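Local coordinates for glyoxalase family protein (Enterococcus faecalis, PDB 2P25), which belongs to the glyoxalase/bleomycin resistance protein/dioxygenase superfamily, whose members are built from paired beta-alpha-beta-beta-beta modules, at residues R37-L45 with E55-P63. Numbering follows the deposited sequence.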
# COMPACT_ATOMS: atom_id res chain seq x y z
N ARG A 37 11.44 16.41 9.20
CA ARG A 37 10.43 17.45 9.04
C ARG A 37 10.06 18.01 10.42
O ARG A 37 9.21 17.43 11.10
CB ARG A 37 9.20 16.90 8.32
CG ARG A 37 9.51 16.21 7.00
CD ARG A 37 8.54 15.09 6.76
NE ARG A 37 7.44 15.45 5.88
CZ ARG A 37 6.16 15.15 6.09
NH1 ARG A 37 5.77 14.48 7.17
NH2 ARG A 37 5.26 15.54 5.20
N PRO A 38 10.67 19.14 10.81
CA PRO A 38 10.58 19.60 12.22
C PRO A 38 9.15 19.87 12.63
O PRO A 38 8.74 19.54 13.74
CB PRO A 38 11.40 20.90 12.22
CG PRO A 38 11.41 21.36 10.78
CD PRO A 38 11.43 20.09 9.97
N GLU A 39 8.39 20.42 11.68
CA GLU A 39 6.99 20.76 11.87
C GLU A 39 6.14 19.56 12.24
O GLU A 39 5.10 19.74 12.90
CB GLU A 39 6.45 21.35 10.56
CG GLU A 39 5.24 22.27 10.72
CD GLU A 39 5.60 23.63 11.29
OE1 GLU A 39 6.81 23.98 11.32
OE2 GLU A 39 4.67 24.36 11.71
N LYS A 40 6.56 18.36 11.85
CA LYS A 40 5.60 17.27 11.63
C LYS A 40 5.39 16.07 12.56
O LYS A 40 4.51 15.27 12.29
CB LYS A 40 5.53 16.88 10.15
CG LYS A 40 4.50 17.74 9.42
CD LYS A 40 4.61 17.63 7.92
CE LYS A 40 3.55 18.47 7.23
NZ LYS A 40 3.84 18.63 5.77
N ASN A 41 6.20 15.84 13.59
CA ASN A 41 7.61 16.05 13.62
C ASN A 41 8.10 14.61 13.40
O ASN A 41 7.90 13.70 14.22
CB ASN A 41 8.06 16.57 14.98
CG ASN A 41 7.70 15.63 16.13
OD1 ASN A 41 6.66 14.95 16.11
ND2 ASN A 41 8.56 15.58 17.13
N ASP A 42 8.69 14.40 12.24
CA ASP A 42 8.97 13.04 11.84
C ASP A 42 10.23 13.04 11.01
O ASP A 42 10.89 14.08 10.87
CB ASP A 42 7.76 12.41 11.11
CG ASP A 42 7.34 13.17 9.85
OD1 ASP A 42 8.11 14.01 9.34
OD2 ASP A 42 6.22 12.92 9.34
N ILE A 43 10.57 11.86 10.53
CA ILE A 43 11.59 11.67 9.53
C ILE A 43 10.90 11.07 8.32
O ILE A 43 10.09 10.15 8.47
CB ILE A 43 12.72 10.73 10.03
CG1 ILE A 43 13.42 11.35 11.24
CG2 ILE A 43 13.73 10.45 8.89
CD1 ILE A 43 14.40 10.43 11.92
N LYS A 44 11.20 11.61 7.13
CA LYS A 44 10.68 11.07 5.87
C LYS A 44 11.83 10.38 5.14
O LYS A 44 12.78 11.02 4.72
CB LYS A 44 10.07 12.17 5.00
CG LYS A 44 9.24 11.67 3.83
CD LYS A 44 8.54 12.83 3.11
CE LYS A 44 7.86 12.34 1.84
NZ LYS A 44 8.86 11.88 0.84
N LEU A 45 11.73 9.07 5.01
CA LEU A 45 12.76 8.24 4.40
C LEU A 45 12.20 7.64 3.12
O LEU A 45 11.22 6.86 3.19
CB LEU A 45 13.18 7.16 5.42
CG LEU A 45 14.26 6.14 5.05
CD1 LEU A 45 15.62 6.84 4.75
CD2 LEU A 45 14.39 5.07 6.12
N GLU A 55 8.00 5.03 0.59
CA GLU A 55 8.13 6.24 1.40
C GLU A 55 7.76 5.93 2.84
O GLU A 55 6.63 5.53 3.10
CB GLU A 55 7.17 7.26 0.86
CG GLU A 55 7.25 8.62 1.38
CD GLU A 55 6.57 9.57 0.43
OE1 GLU A 55 7.16 9.91 -0.64
OE2 GLU A 55 5.44 9.95 0.74
N ILE A 56 8.69 6.15 3.76
CA ILE A 56 8.43 5.78 5.15
C ILE A 56 8.46 7.02 6.01
O ILE A 56 9.45 7.78 5.98
CB ILE A 56 9.44 4.74 5.67
CG1 ILE A 56 9.57 3.58 4.66
CG2 ILE A 56 9.03 4.26 7.07
CD1 ILE A 56 10.42 2.44 5.11
N PHE A 57 7.39 7.25 6.75
CA PHE A 57 7.29 8.35 7.71
C PHE A 57 7.54 7.74 9.08
O PHE A 57 6.86 6.80 9.45
CB PHE A 57 5.88 8.97 7.65
CG PHE A 57 5.60 9.67 6.35
CD1 PHE A 57 5.77 11.05 6.22
CD2 PHE A 57 5.16 8.94 5.25
CE1 PHE A 57 5.52 11.68 5.00
CE2 PHE A 57 4.92 9.56 4.03
CZ PHE A 57 5.08 10.93 3.91
N ILE A 58 8.53 8.25 9.81
CA ILE A 58 8.94 7.65 11.07
C ILE A 58 8.65 8.60 12.22
O ILE A 58 9.15 9.71 12.25
CB ILE A 58 10.47 7.30 11.06
CG1 ILE A 58 10.83 6.45 9.83
CG2 ILE A 58 10.89 6.56 12.34
CD1 ILE A 58 12.29 6.38 9.54
N SER A 59 7.88 8.14 13.19
CA SER A 59 7.45 9.01 14.31
C SER A 59 6.95 8.16 15.47
O SER A 59 6.26 7.16 15.27
CB SER A 59 6.34 9.96 13.86
OG SER A 59 5.89 10.78 14.93
N ASP A 60 7.23 8.60 16.69
CA ASP A 60 6.66 7.91 17.84
C ASP A 60 5.22 8.34 18.12
O ASP A 60 4.62 7.91 19.09
CB ASP A 60 7.55 8.08 19.08
CG ASP A 60 7.61 9.51 19.56
OD1 ASP A 60 7.05 10.40 18.89
OD2 ASP A 60 8.23 9.74 20.63
N GLN A 61 4.64 9.17 17.25
CA GLN A 61 3.28 9.66 17.48
C GLN A 61 2.19 8.70 16.99
O GLN A 61 1.00 8.81 17.40
CB GLN A 61 3.11 11.05 16.87
CG GLN A 61 3.98 12.08 17.61
CD GLN A 61 3.52 12.30 19.05
OE1 GLN A 61 4.13 11.80 20.00
NE2 GLN A 61 2.42 13.03 19.21
N PHE A 62 2.56 7.78 16.11
CA PHE A 62 1.57 6.89 15.51
C PHE A 62 1.21 5.77 16.49
O PHE A 62 2.08 5.02 16.91
CB PHE A 62 2.13 6.23 14.25
CG PHE A 62 2.66 7.19 13.21
CD1 PHE A 62 1.89 8.23 12.73
CD2 PHE A 62 3.94 6.99 12.68
CE1 PHE A 62 2.39 9.09 11.73
CE2 PHE A 62 4.44 7.83 11.67
CZ PHE A 62 3.69 8.87 11.20
N PRO A 63 -0.09 5.59 16.80
CA PRO A 63 -0.51 4.43 17.59
C PRO A 63 -0.47 3.13 16.78
O PRO A 63 -0.27 3.15 15.55
CB PRO A 63 -1.97 4.77 17.95
CG PRO A 63 -2.43 5.58 16.79
CD PRO A 63 -1.24 6.44 16.43
O HOH W 1 3.86 12.44 13.82
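K44 places CG trans to its own backbone N (chi1 -167°), and F57 places CG anti to the carbonyl carbon, beside the backbone N. The strand pairing puts both side chains on one face of the sheet, and these torsions lay the lysine chain along the phenyl ring. K44 CG sits over one ring face, and K44 CE is 3.7 Å from F57 CZ. A bend at the last torsion carries the ammonium to E55. The salt bridge is made there, K44 NZ to E55 OE1 at 3.0 Å, and as a hydrogen bond it is weak. D46 is a second acidic partner of K44, so the lysine probably offsets the repulsion between the two neighbouring carboxylates.

R37, at the end of strand 30-37, brings its guanidinium to the edge of the F57 ring. The group turns one face to F57 CE1, with the two planes 68° apart, and R37 NH1 is 3.6 Å from F57 CE1. The aliphatic chain of K40 lies over the other guanidinium face. R37 NH1 forms a salt bridge with D42 OD2 at 2.7 Å, weak as a hydrogen bond, that probably helps to hold the group at the ring edge. R75 of the second subunit makes a cation-pi contact with F57.

Strands 42-49 and 52-58 form an antiparallel hairpin in the mixed sheet of one beta-alpha-beta-beta-beta module, the repeat characteristic of the glyoxalase fold. I43 with I58 and L45 with I56 are hydrogen-bonded pairs, each with two backbone bonds. The L45 N to I56 O bond, 2.8 Å, is almost straight at 179°. K44 with F57 is the non-hydrogen-bonded pair between them. I43, L45, I56 and I58 share the other face, which helix 16-26 covers. L45 CD2 meets I58 CD1 there at 4.2 Å.

Past the strand, S59 OG accepts from Q61 N in an ST turn. A water joins S59 OG to K40 O.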